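Local coordinates for protein CalG4 (Micromonospora echinospora, PDB 3IA7) that has the two-domain GT-B fold, each domain built round a parallel beta sheet, and binds calcium ions in the crystal, at residues V82-N87 / E159-V164; L142-W147 / Q152-D157; V263-G268 / G277-N282. One frame throughout, in Å; residues are numbered along the deposited sequence.

Contact 1: residues V82-N87 / E159-V164; sequences VYVREN and EAVHSV
Val84 meets Val164 and Val161 through methyl groups alone. No hydrogen bond crosses between the two segments. Val84 CG1 lies 3.8 Å from Val164 CG1, and this is the closest approach. Both are the branch placed opposite the backbone N, with chi1 at 177° for Val84 and 166° for Val164. The two side chains pass alongside each other in opposite directions. The second branch of Val84 serves the other partner: CG2 sits beside its own backbone N and stands 4.3 Å from Val161 CG1, a looser touch. One valine thus uses a separate methyl for each neighbour, one helical turn apart. The backbones stay well separated, with Val84 CA 8.0 Å from Val161 CA.

The valines join two helices of the N-terminal Rossmann-like domain. In the chain, helix 75-98 follows strand 53-56 and precedes strand 105-109. Helix 159-170 belongs to the long excursion between strands 127-131 and 189-191. Val161 also rests on His80 and Leu81, and Ala160 on Thr77, all from helix 75-98.

The other side chains of 82-87 are held on their own helix or by other parts of the domain. Asn87 ND2 gives a nearly straight bond to Tyr83 O at 3.0 Å. Asn87 N reaches the same oxygen from the opposite face of the carbonyl plane, so two donors grip it. The same ND2 sits 3.5 Å above the centre of the Tyr83 ring plane. Asn87 OD1 takes a bond from Ala115 N of helix 113-123. Glu86 is buried and is satisfied by Tyr57 OH, Ser59 OG and Glu60 N. On the second helix, Ser163 OG bonds back to Glu159 O at 3.2 Å.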
ATOM      1  N   VAL A  82       3.053 -18.273  28.345  1.00 17.30           N
ATOM      2  CA  VAL A  82       2.296 -18.351  27.090  1.00 17.55           C
ATOM      3  C   VAL A  82       3.175 -17.866  25.936  1.00 16.73           C
ATOM      4  O   VAL A  82       3.040 -18.364  24.835  1.00 16.30           O
ATOM      5  CB  VAL A  82       0.882 -17.624  27.101  1.00 18.40           C
ATOM      6  CG1 VAL A  82       0.999 -16.123  27.188  1.00 19.43           C
ATOM      7  CG2 VAL A  82       0.119 -17.975  25.833  1.00 18.50           C
ATOM      8  N   TYR A  83       4.054 -16.912  26.209  1.00 16.72           N
ATOM      9  CA  TYR A  83       5.011 -16.396  25.206  1.00 16.57           C
ATOM     10  C   TYR A  83       5.916 -17.546  24.732  1.00 15.86           C
ATOM     11  O   TYR A  83       6.143 -17.746  23.514  1.00 14.93           O
ATOM     12  CB  TYR A  83       5.851 -15.267  25.838  1.00 16.15           C
ATOM     13  CG  TYR A  83       6.962 -14.750  24.949  1.00 18.56           C
ATOM     14  CD1 TYR A  83       6.681 -13.856  23.896  1.00 17.68           C
ATOM     15  CD2 TYR A  83       8.296 -15.168  25.129  1.00 16.22           C
ATOM     16  CE1 TYR A  83       7.717 -13.378  23.066  1.00 18.81           C
ATOM     17  CE2 TYR A  83       9.323 -14.698  24.306  1.00 18.15           C
ATOM     18  CZ  TYR A  83       9.018 -13.809  23.281  1.00 15.47           C
ATOM     19  OH  TYR A  83      10.001 -13.324  22.451  1.00 18.39           O
ATOM     20  N   VAL A  84       6.457 -18.275  25.708  1.00 14.50           N
ATOM     21  CA  VAL A  84       7.294 -19.441  25.410  1.00 14.04           C
ATOM     22  C   VAL A  84       6.515 -20.522  24.635  1.00 13.20           C
ATOM     23  O   VAL A  84       7.027 -21.026  23.619  1.00 12.47           O
ATOM     24  CB  VAL A  84       8.013 -20.003  26.668  1.00 13.99           C
ATOM     25  CG1 VAL A  84       8.806 -21.264  26.301  1.00 13.85           C
ATOM     26  CG2 VAL A  84       8.981 -18.929  27.254  1.00 13.21           C
ATOM     27  N   ARG A  85       5.307 -20.858  25.087  1.00 12.04           N
ATOM     28  CA  ARG A  85       4.478 -21.834  24.380  1.00 13.47           C
ATOM     29  C   ARG A  85       4.196 -21.422  22.941  1.00 12.94           C
ATOM     30  O   ARG A  85       4.216 -22.266  22.044  1.00 12.41           O
ATOM     31  CB  ARG A  85       3.162 -22.131  25.092  1.00 13.17           C
ATOM     32  CG  ARG A  85       3.299 -22.878  26.433  1.00 15.82           C
ATOM     33  CD  ARG A  85       1.963 -23.426  26.909  1.00 16.70           C
ATOM     34  NE  ARG A  85       0.954 -22.387  27.109  1.00 20.34           N
ATOM     35  CZ  ARG A  85       0.783 -21.708  28.244  1.00 23.10           C
ATOM     36  NH1 ARG A  85       1.557 -21.957  29.299  1.00 22.72           N
ATOM     37  NH2 ARG A  85      -0.168 -20.779  28.325  1.00 25.25           N
ATOM     38  N   GLU A  86       3.934 -20.139  22.719  1.00 12.03           N
ATOM     39  CA  GLU A  86       3.674 -19.631  21.365  1.00 12.91           C
ATOM     40  C   GLU A  86       4.914 -19.765  20.474  1.00 12.91           C
ATOM     41  O   GLU A  86       4.795 -20.175  19.293  1.00 11.76           O
ATOM     42  CB  GLU A  86       3.264 -18.132  21.429  1.00 14.16           C
ATOM     43  CG  GLU A  86       2.736 -17.583  20.062  1.00 16.42           C
ATOM     44  CD  GLU A  86       1.330 -18.055  19.713  1.00 18.81           C
ATOM     45  OE1 GLU A  86       0.851 -19.068  20.265  1.00 20.25           O
ATOM     46  OE2 GLU A  86       0.698 -17.404  18.850  1.00 16.11           O
ATOM     47  N   ASN A  87       6.094 -19.415  21.020  1.00 11.41           N
ATOM     48  CA  ASN A  87       7.354 -19.690  20.301  1.00 12.84           C
ATOM     49  C   ASN A  87       7.454 -21.187  19.934  1.00 12.02           C
ATOM     50  O   ASN A  87       7.802 -21.533  18.804  1.00 11.04           O
ATOM     51  CB  ASN A  87       8.549 -19.278  21.154  1.00 12.51           C
ATOM     52  CG  ASN A  87       8.924 -17.824  20.927  1.00 14.06           C
ATOM     53  OD1 ASN A  87       9.775 -17.554  20.100  1.00 13.69           O
ATOM     54  ND2 ASN A  87       8.224 -16.879  21.593  1.00 12.55           N
ATOM     55  N   GLU A 159      11.958 -18.329  37.871  1.00 16.39           N
ATOM     56  CA  GLU A 159      12.222 -19.749  37.966  1.00 17.49           C
ATOM     57  C   GLU A 159      11.423 -20.664  37.000  1.00 17.60           C
ATOM     58  O   GLU A 159      12.020 -21.521  36.341  1.00 15.93           O
ATOM     59  CB  GLU A 159      12.046 -20.243  39.423  1.00 18.41           C
ATOM     60  CG  GLU A 159      12.044 -21.746  39.556  1.00 22.18           C
ATOM     61  CD  GLU A 159      13.309 -22.375  39.027  1.00 28.42           C
ATOM     62  OE1 GLU A 159      14.384 -21.739  39.124  1.00 32.29           O
ATOM     63  OE2 GLU A 159      13.228 -23.516  38.523  1.00 33.04           O
ATOM     64  N   ALA A 160      10.095 -20.491  36.957  1.00 18.16           N
ATOM     65  CA  ALA A 160       9.198 -21.294  36.089  1.00 19.43           C
ATOM     66  C   ALA A 160       9.552 -21.163  34.585  1.00 18.32           C
ATOM     67  O   ALA A 160       9.413 -22.129  33.804  1.00 18.56           O
ATOM     68  CB  ALA A 160       7.730 -20.874  36.321  1.00 19.84           C
ATOM     69  N   VAL A 161       9.977 -19.965  34.186  1.00 17.73           N
ATOM     70  CA  VAL A 161      10.335 -19.651  32.799  1.00 17.02           C
ATOM     71  C   VAL A 161      11.753 -20.140  32.489  1.00 16.24           C
ATOM     72  O   VAL A 161      11.996 -20.780  31.476  1.00 14.30           O
ATOM     73  CB  VAL A 161      10.232 -18.142  32.522  1.00 17.27           C
ATOM     74  CG1 VAL A 161      10.575 -17.806  31.055  1.00 17.90           C
ATOM     75  CG2 VAL A 161       8.825 -17.637  32.873  1.00 19.95           C
ATOM     76  N   HIS A 162      12.685 -19.812  33.383  1.00 15.34           N
ATOM     77  CA  HIS A 162      14.082 -20.188  33.250  1.00 15.59           C
ATOM     78  C   HIS A 162      14.225 -21.711  33.077  1.00 16.02           C
ATOM     79  O   HIS A 162      14.995 -22.164  32.217  1.00 15.97           O
ATOM     80  CB  HIS A 162      14.873 -19.696  34.480  1.00 15.09           C
ATOM     81  CG  HIS A 162      16.332 -20.024  34.431  1.00 15.30           C
ATOM     82  ND1 HIS A 162      16.845 -21.209  34.927  1.00 15.74           N
ATOM     83  CD2 HIS A 162      17.379 -19.353  33.890  1.00 14.45           C
ATOM     84  CE1 HIS A 162      18.153 -21.233  34.730  1.00 17.14           C
ATOM     85  NE2 HIS A 162      18.501 -20.120  34.095  1.00 17.13           N
ATOM     86  N   SER A 163      13.498 -22.496  33.886  1.00 15.86           N
ATOM     87  CA  SER A 163      13.666 -23.945  33.847  1.00 16.25           C
ATOM     88  C   SER A 163      13.200 -24.480  32.486  1.00 15.50           C
ATOM     89  O   SER A 163      13.861 -25.338  31.886  1.00 14.31           O
ATOM     90  CB  SER A 163      12.936 -24.637  35.011  1.00 17.62           C
ATOM     91  OG  SER A 163      11.547 -24.354  34.968  1.00 22.08           O
ATOM     92  N   VAL A 164      12.091 -23.936  31.988  1.00 15.25           N
ATOM     93  CA  VAL A 164      11.557 -24.360  30.703  1.00 15.63           C
ATOM     94  C   VAL A 164      12.556 -24.014  29.619  1.00 14.42           C
ATOM     95  O   VAL A 164      12.782 -24.778  28.711  1.00 14.15           O
ATOM     96  CB  VAL A 164      10.184 -23.701  30.372  1.00 16.16           C
ATOM     97  CG1 VAL A 164       9.850 -23.900  28.880  1.00 18.57           C
ATOM     98  CG2 VAL A 164       9.091 -24.319  31.259  1.00 18.48           C
TER

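Contact 2: residues L142-W147 / Q152-D157; sequences LFKELW and QRHPAD
Trp147 meets three residues of the chain that folds back past it: Pro155, His154 and Gln152. Pro155 CD lies over one face of the indole, 3.4 Å from the centroid of the six-membered ring and 11° off its normal. This is a CH-pi contact. His154 takes the indole differently. The edge of Trp147 at CZ3 points at the imidazole face in a T-shaped pair, with centroids 4.8 Å apart and planes at 64°. Gln152 lies obliquely to the pyrrole end, with its CD 3.6 Å from Trp147 CD1. Beside these, Gln152 N donates a somewhat bent bond to Trp147 O at 3.0 Å. Lys144 CE comes to the edge of the His154 ring, 4.2 Å from CD2.

The bond runs from Gln152 N back to the carbonyl five positions earlier, at the C-terminal end of helix 142-150. The chain then crosses the tryptophan and enters the 3-10 turn 155-157, which leads to helix 159-170. All this lies in the excursion between sheet strands 127-131 and 189-191 of the N-terminal domain.

A second shell sets the groups in place. His154 has CG opposite its backbone N (chi1 -167°), and Ala156 N donates to ND1 in the ring plane at 3.0 Å. That bond limits rotation of the imidazole. Trp182 makes a further edge-to-face pair with His154 and also touches Pro155. Lys144 NZ forms a salt bridge with Asp183.

Separately, Arg153 grips Asp157 O side-on with NE, at 3.0 Å, and NH2, linking the two ends of 153-157.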
ATOM      1  N   LEU A 142      14.064  -1.882  24.708  1.00 24.10           N
ATOM      2  CA  LEU A 142      12.751  -1.393  25.136  1.00 24.22           C
ATOM      3  C   LEU A 142      12.160  -2.324  26.206  1.00 23.81           C
ATOM      4  O   LEU A 142      11.634  -1.850  27.212  1.00 22.44           O
ATOM      5  CB  LEU A 142      11.797  -1.290  23.946  1.00 24.80           C
ATOM      6  CG  LEU A 142      10.316  -1.153  24.249  1.00 28.24           C
ATOM      7  CD1 LEU A 142      10.064   0.142  25.054  1.00 30.27           C
ATOM      8  CD2 LEU A 142       9.526  -1.210  22.964  1.00 29.51           C
ATOM      9  N   PHE A 143      12.241  -3.636  25.975  1.00 22.82           N
ATOM     10  CA  PHE A 143      11.670  -4.590  26.922  1.00 24.57           C
ATOM     11  C   PHE A 143      12.287  -4.496  28.332  1.00 22.80           C
ATOM     12  O   PHE A 143      11.575  -4.449  29.352  1.00 23.02           O
ATOM     13  CB  PHE A 143      11.776  -5.996  26.351  1.00 25.74           C
ATOM     14  CG  PHE A 143      10.789  -6.248  25.241  1.00 31.82           C
ATOM     15  CD1 PHE A 143       9.435  -6.389  25.524  1.00 35.89           C
ATOM     16  CD2 PHE A 143      11.212  -6.330  23.911  1.00 34.49           C
ATOM     17  CE1 PHE A 143       8.516  -6.620  24.506  1.00 37.98           C
ATOM     18  CE2 PHE A 143      10.301  -6.567  22.888  1.00 35.17           C
ATOM     19  CZ  PHE A 143       8.949  -6.709  23.194  1.00 35.00           C
ATOM     20  N   LYS A 144      13.605  -4.392  28.388  1.00 20.50           N
ATOM     21  CA  LYS A 144      14.250  -4.215  29.668  1.00 20.18           C
ATOM     22  C   LYS A 144      13.720  -2.931  30.340  1.00 20.83           C
ATOM     23  O   LYS A 144      13.545  -2.900  31.543  1.00 20.09           O
ATOM     24  CB  LYS A 144      15.754  -4.166  29.484  1.00 19.97           C
ATOM     25  CG  LYS A 144      16.344  -5.518  29.187  1.00 20.88           C
ATOM     26  CD  LYS A 144      17.862  -5.483  29.100  1.00 25.20           C
ATOM     27  CE  LYS A 144      18.324  -6.944  28.873  1.00 26.25           C
ATOM     28  NZ  LYS A 144      19.791  -7.012  28.881  1.00 28.13           N
ATOM     29  N   GLU A 145      13.450  -1.873  29.566  1.00 21.77           N
ATOM     30  CA  GLU A 145      12.953  -0.613  30.160  1.00 23.11           C
ATOM     31  C   GLU A 145      11.518  -0.777  30.666  1.00 23.08           C
ATOM     32  O   GLU A 145      11.153  -0.197  31.688  1.00 23.50           O
ATOM     33  CB  GLU A 145      13.033   0.584  29.184  1.00 24.15           C
ATOM     34  CG  GLU A 145      14.446   0.989  28.746  1.00 28.13           C
ATOM     35  CD  GLU A 145      15.412   1.183  29.912  1.00 35.14           C
ATOM     36  OE1 GLU A 145      15.274   2.185  30.643  1.00 40.14           O
ATOM     37  OE2 GLU A 145      16.319   0.341  30.105  1.00 37.95           O
ATOM     38  N   LEU A 146      10.718  -1.558  29.951  1.00 22.08           N
ATOM     39  CA  LEU A 146       9.340  -1.820  30.351  1.00 23.20           C
ATOM     40  C   LEU A 146       9.244  -2.656  31.650  1.00 23.94           C
ATOM     41  O   LEU A 146       8.554  -2.264  32.613  1.00 23.29           O
ATOM     42  CB  LEU A 146       8.575  -2.517  29.235  1.00 24.09           C
ATOM     43  CG  LEU A 146       8.275  -1.571  28.054  1.00 26.19           C
ATOM     44  CD1 LEU A 146       7.539  -2.381  26.997  1.00 28.95           C
ATOM     45  CD2 LEU A 146       7.470  -0.314  28.537  1.00 28.45           C
ATOM     46  N   TRP A 147       9.947  -3.790  31.664  1.00 23.35           N
ATOM     47  CA  TRP A 147      10.052  -4.625  32.867  1.00 23.38           C
ATOM     48  C   TRP A 147      10.524  -3.759  34.031  1.00 24.25           C
ATOM     49  O   TRP A 147       9.966  -3.798  35.144  1.00 23.55           O
ATOM     50  CB  TRP A 147      10.976  -5.832  32.605  1.00 22.83           C
ATOM     51  CG  TRP A 147      10.434  -6.772  31.576  1.00 21.79           C
ATOM     52  CD1 TRP A 147       9.122  -7.059  31.359  1.00 22.53           C
ATOM     53  CD2 TRP A 147      11.179  -7.556  30.602  1.00 21.81           C
ATOM     54  NE1 TRP A 147       8.995  -7.956  30.312  1.00 23.00           N
ATOM     55  CE2 TRP A 147      10.239  -8.282  29.840  1.00 21.34           C
ATOM     56  CE3 TRP A 147      12.542  -7.710  30.313  1.00 21.29           C
ATOM     57  CZ2 TRP A 147      10.608  -9.146  28.777  1.00 20.64           C
ATOM     58  CZ3 TRP A 147      12.918  -8.586  29.255  1.00 22.63           C
ATOM     59  CH2 TRP A 147      11.937  -9.278  28.496  1.00 21.44           C
ATOM     60  N   GLN A 152       8.986  -5.517  37.358  1.00 22.13           N
ATOM     61  CA  GLN A 152       9.013  -6.987  37.246  1.00 22.76           C
ATOM     62  C   GLN A 152      10.411  -7.527  36.861  1.00 20.46           C
ATOM     63  O   GLN A 152      11.222  -6.826  36.271  1.00 18.87           O
ATOM     64  CB  GLN A 152       7.892  -7.520  36.315  1.00 22.75           C
ATOM     65  CG  GLN A 152       8.008  -7.086  34.883  1.00 26.32           C
ATOM     66  CD  GLN A 152       6.786  -7.430  34.009  1.00 27.07           C
ATOM     67  OE1 GLN A 152       6.111  -6.522  33.510  1.00 32.13           O
ATOM     68  NE2 GLN A 152       6.536  -8.739  33.775  1.00 29.95           N
ATOM     69  N   ARG A 153      10.678  -8.781  37.212  1.00 18.84           N
ATOM     70  CA  ARG A 153      11.921  -9.466  36.828  1.00 17.47           C
ATOM     71  C   ARG A 153      12.001  -9.804  35.341  1.00 17.61           C
ATOM     72  O   ARG A 153      10.986 -10.091  34.730  1.00 17.55           O
ATOM     73  CB  ARG A 153      12.055 -10.756  37.639  1.00 16.24           C
ATOM     74  CG  ARG A 153      12.062 -10.455  39.156  1.00 14.51           C
ATOM     75  CD  ARG A 153      12.011 -11.730  39.990  1.00 14.35           C
ATOM     76  NE  ARG A 153      13.206 -12.587  39.881  1.00 14.07           N
ATOM     77  CZ  ARG A 153      14.328 -12.459  40.601  1.00 13.53           C
ATOM     78  NH1 ARG A 153      14.482 -11.484  41.491  1.00  9.53           N
ATOM     79  NH2 ARG A 153      15.324 -13.320  40.415  1.00 14.25           N
ATOM     80  N   HIS A 154      13.215  -9.829  34.797  1.00 17.59           N
ATOM     81  CA  HIS A 154      13.458 -10.351  33.453  1.00 18.11           C
ATOM     82  C   HIS A 154      12.843 -11.760  33.467  1.00 17.22           C
ATOM     83  O   HIS A 154      12.995 -12.483  34.449  1.00 16.71           O
ATOM     84  CB  HIS A 154      14.977 -10.425  33.159  1.00 18.50           C
ATOM     85  CG  HIS A 154      15.304 -10.653  31.703  1.00 19.09           C
ATOM     86  ND1 HIS A 154      15.076 -11.850  31.064  1.00 18.27           N
ATOM     87  CD2 HIS A 154      15.845  -9.823  30.767  1.00 21.01           C
ATOM     88  CE1 HIS A 154      15.441 -11.749  29.794  1.00 24.22           C
ATOM     89  NE2 HIS A 154      15.909 -10.523  29.587  1.00 20.31           N
ATOM     90  N   PRO A 155      12.137 -12.169  32.373  1.00 17.95           N
ATOM     91  CA  PRO A 155      11.609 -13.534  32.343  1.00 16.91           C
ATOM     92  C   PRO A 155      12.668 -14.603  32.612  1.00 16.27           C
ATOM     93  O   PRO A 155      12.355 -15.635  33.177  1.00 16.17           O
ATOM     94  CB  PRO A 155      11.067 -13.701  30.904  1.00 17.33           C
ATOM     95  CG  PRO A 155      11.473 -12.500  30.172  1.00 17.13           C
ATOM     96  CD  PRO A 155      11.750 -11.404  31.177  1.00 17.63           C
ATOM     97  N   ALA A 156      13.912 -14.343  32.233  1.00 15.73           N
ATOM     98  CA  ALA A 156      14.999 -15.322  32.434  1.00 16.20           C
ATOM     99  C   ALA A 156      15.319 -15.470  33.905  1.00 16.86           C
ATOM    100  O   ALA A 156      15.884 -16.476  34.317  1.00 17.39           O
ATOM    101  CB  ALA A 156      16.242 -14.894  31.671  1.00 16.93           C
ATOM    102  N   ASP A 157      14.923 -14.463  34.697  1.00 16.89           N
ATOM    103  CA  ASP A 157      15.114 -14.475  36.155  1.00 17.11           C
ATOM    104  C   ASP A 157      13.911 -14.997  36.940  1.00 16.86           C
ATOM    105  O   ASP A 157      13.910 -14.992  38.184  1.00 15.93           O
ATOM    106  CB  ASP A 157      15.477 -13.073  36.624  1.00 17.24           C
ATOM    107  CG  ASP A 157      16.903 -12.679  36.230  1.00 21.25           C
ATOM    108  OD1 ASP A 157      17.754 -13.598  36.172  1.00 21.15           O
ATOM    109  OD2 ASP A 157      17.165 -11.473  35.978  1.00 22.62           O
TER

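Contact 3: residues V263-G268 / G277-N282; sequences VVMAIG and GPLPPN
One backbone hydrogen bond and one apolar touch join Val263 to Asn282 and Met265 to Leu279. The hydrogen bond is short and straight. Val263 N donates to Asn282 O at 2.8 Å, with an angle of 170° at the hydrogen, and the donor lies nearly along the C=O axis. The Val263 side chain adds little here, its CB staying 4.1 Å from Asn282 O.

Further polar bonds fix the Asn282 end of the loop. Its ND2 bonds to Phe256 O and Trp261 O, which ties the loop to the C-terminal end of helix 246-256 and to the residue just before strand 262-266. The backbone pairing then continues into the next strand, with Val263 bonded to Glu284 and Met265 bonded to Glu284 and His286.

The apolar part is a light end-to-end touch. Met265, modelled as selenomethionine, puts CE 4.2 Å from Leu279 CD2. Its chain runs extended through chi2 at -161° and then turns at chi3, -72°, which places the terminal methyl by the leucine. Both residues also pack against helix 246-256, Met265 on Cys252 and Leu279 on Ala253, and both touch Ala285 of the next strand.

Strand 262-266 receives helix 246-256 from strand 233-237, its parallel neighbour, as a beta-alpha-beta unit. The link from 262-266 to the outermost strand 283-286 includes the proline-rich loop 277-282. The bond from Val263 to Asn282 starts the parallel pairing of these two strands, in the Rossmann-like C-terminal domain of the GT-B fold.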
ATOM      1  N   VAL A 263     -13.487  16.905   9.829  1.00 17.54           N
ATOM      2  CA  VAL A 263     -12.945  15.782  10.641  1.00 17.70           C
ATOM      3  C   VAL A 263     -13.311  14.449   9.971  1.00 16.80           C
ATOM      4  O   VAL A 263     -14.504  14.186   9.663  1.00 16.40           O
ATOM      5  CB  VAL A 263     -13.474  15.841  12.121  1.00 18.40           C
ATOM      6  CG1 VAL A 263     -12.942  14.609  12.957  1.00 16.60           C
ATOM      7  CG2 VAL A 263     -13.065  17.201  12.779  1.00 18.47           C
ATOM      8  N   VAL A 264     -12.302  13.608   9.760  1.00 16.32           N
ATOM      9  CA  VAL A 264     -12.536  12.242   9.274  1.00 17.14           C
ATOM     10  C   VAL A 264     -12.208  11.258  10.387  1.00 16.83           C
ATOM     11  O   VAL A 264     -11.075  11.251  10.885  1.00 16.91           O
ATOM     12  CB  VAL A 264     -11.693  11.909   8.022  1.00 16.72           C
ATOM     13  CG1 VAL A 264     -11.973  10.457   7.571  1.00 17.02           C
ATOM     14  CG2 VAL A 264     -11.926  12.936   6.915  1.00 13.90           C
HETATM   15  N   MSE A 265     -13.213  10.486  10.798  1.00 17.45           N
HETATM   16  CA  MSE A 265     -13.019   9.547  11.893  1.00 19.67           C
HETATM   17  C   MSE A 265     -13.067   8.141  11.335  1.00 18.27           C
HETATM   18  O   MSE A 265     -14.063   7.747  10.714  1.00 20.29           O
HETATM   19  CB  MSE A 265     -14.032   9.752  13.027  1.00 17.61           C
HETATM   20  CG  MSE A 265     -14.276  11.253  13.347  1.00 19.11           C
HETATM   21 SE   MSE A 265     -15.042  11.479  15.089  0.70 22.47          SE
HETATM   22  CE  MSE A 265     -16.849  10.759  14.593  1.00 14.34           C
ATOM     23  N   ALA A 266     -11.982   7.391  11.530  1.00 18.68           N
ATOM     24  CA  ALA A 266     -11.905   5.963  11.153  1.00 18.93           C
ATOM     25  C   ALA A 266     -12.137   5.151  12.417  1.00 18.90           C
ATOM     26  O   ALA A 266     -11.314   5.191  13.360  1.00 19.67           O
ATOM     27  CB  ALA A 266     -10.548   5.633  10.575  1.00 19.85           C
ATOM     28  N   ILE A 267     -13.255   4.436  12.457  1.00 18.86           N
ATOM     29  CA  ILE A 267     -13.714   3.809  13.691  1.00 18.60           C
ATOM     30  C   ILE A 267     -13.476   2.287  13.743  1.00 18.21           C
ATOM     31  O   ILE A 267     -13.752   1.642  14.734  1.00 18.04           O
ATOM     32  CB  ILE A 267     -15.190   4.196  14.032  1.00 18.89           C
ATOM     33  CG1 ILE A 267     -16.192   3.449  13.113  1.00 17.55           C
ATOM     34  CG2 ILE A 267     -15.392   5.706  14.040  1.00 20.28           C
ATOM     35  CD1 ILE A 267     -17.667   3.738  13.439  1.00 18.47           C
ATOM     36  N   GLY A 268     -12.942   1.716  12.662  1.00 17.91           N
ATOM     37  CA  GLY A 268     -12.593   0.297  12.635  1.00 17.43           C
ATOM     38  C   GLY A 268     -13.770  -0.632  12.360  1.00 17.29           C
ATOM     39  O   GLY A 268     -14.909  -0.188  12.252  1.00 16.96           O
ATOM     40  N   GLY A 277     -24.604   8.099  16.410  1.00 23.36           N
ATOM     41  CA  GLY A 277     -25.732   9.028  16.268  1.00 21.93           C
ATOM     42  C   GLY A 277     -25.447  10.112  15.233  1.00 21.29           C
ATOM     43  O   GLY A 277     -24.404  10.052  14.541  1.00 21.81           O
ATOM     44  N   PRO A 278     -26.345  11.118  15.139  1.00 20.62           N
ATOM     45  CA  PRO A 278     -26.238  12.237  14.190  1.00 19.97           C
ATOM     46  C   PRO A 278     -24.898  12.959  14.365  1.00 19.76           C
ATOM     47  O   PRO A 278     -24.532  13.283  15.492  1.00 20.18           O
ATOM     48  CB  PRO A 278     -27.416  13.153  14.584  1.00 19.87           C
ATOM     49  CG  PRO A 278     -28.373  12.259  15.288  1.00 19.79           C
ATOM     50  CD  PRO A 278     -27.530  11.249  16.008  1.00 20.09           C
ATOM     51  N   LEU A 279     -24.153  13.144  13.271  1.00 18.61           N
ATOM     52  CA  LEU A 279     -22.872  13.856  13.292  1.00 17.77           C
ATOM     53  C   LEU A 279     -23.026  15.282  12.720  1.00 17.99           C
ATOM     54  O   LEU A 279     -23.894  15.514  11.891  1.00 17.31           O
ATOM     55  CB  LEU A 279     -21.832  13.068  12.489  1.00 17.59           C
ATOM     56  CG  LEU A 279     -21.475  11.704  13.082  1.00 17.43           C
ATOM     57  CD1 LEU A 279     -20.445  10.966  12.198  1.00 20.72           C
ATOM     58  CD2 LEU A 279     -20.932  11.873  14.501  1.00 20.07           C
ATOM     59  N   PRO A 280     -22.176  16.234  13.148  1.00 17.59           N
ATOM     60  CA  PRO A 280     -22.201  17.554  12.505  1.00 17.88           C
ATOM     61  C   PRO A 280     -21.849  17.407  11.013  1.00 17.72           C
ATOM     62  O   PRO A 280     -21.213  16.423  10.649  1.00 16.62           O
ATOM     63  CB  PRO A 280     -21.083  18.314  13.241  1.00 18.17           C
ATOM     64  CG  PRO A 280     -20.897  17.578  14.540  1.00 18.64           C
ATOM     65  CD  PRO A 280     -21.123  16.147  14.179  1.00 18.53           C
ATOM     66  N   PRO A 281     -22.253  18.369  10.160  1.00 17.76           N
ATOM     67  CA  PRO A 281     -22.003  18.224   8.715  1.00 17.76           C
ATOM     68  C   PRO A 281     -20.508  18.236   8.302  1.00 16.94           C
ATOM     69  O   PRO A 281     -20.186  17.790   7.219  1.00 16.26           O
ATOM     70  CB  PRO A 281     -22.746  19.413   8.088  1.00 17.83           C
ATOM     71  CG  PRO A 281     -22.885  20.423   9.200  1.00 20.46           C
ATOM     72  CD  PRO A 281     -22.957  19.620  10.492  1.00 18.87           C
ATOM     73  N   ASN A 282     -19.627  18.703   9.175  1.00 16.10           N
ATOM     74  CA  ASN A 282     -18.174  18.761   8.882  1.00 16.68           C
ATOM     75  C   ASN A 282     -17.428  17.610   9.541  1.00 16.40           C
ATOM     76  O   ASN A 282     -16.185  17.612   9.650  1.00 17.05           O
ATOM     77  CB  ASN A 282     -17.596  20.114   9.336  1.00 16.52           C
ATOM     78  CG  ASN A 282     -17.750  20.331  10.813  1.00 18.14           C
ATOM     79  OD1 ASN A 282     -18.764  19.929  11.392  1.00 14.80           O
ATOM     80  ND2 ASN A 282     -16.766  21.005  11.442  1.00 18.82           N
TER

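Contacts 1 and 2 both lie in the N-terminal domain, and they touch: His162 CD2 lies 3.3 Å from Ala156 O. Contact 2 is nested within the chain closed by contact 1, and its loop leads into the second helix of that contact. Contact 3 belongs to the other domain, its centre about 45 Å from that of contact 1 and 41 Å from that of contact 2. Contact 1 is mainly buried and purely aliphatic, between helices. Contact 2 is partly buried and aromatic, with one backbone bond at a helix end. Contact 3, also partly buried, combines one backbone hydrogen bond with a light apolar touch, next to the edge strand of the sheet.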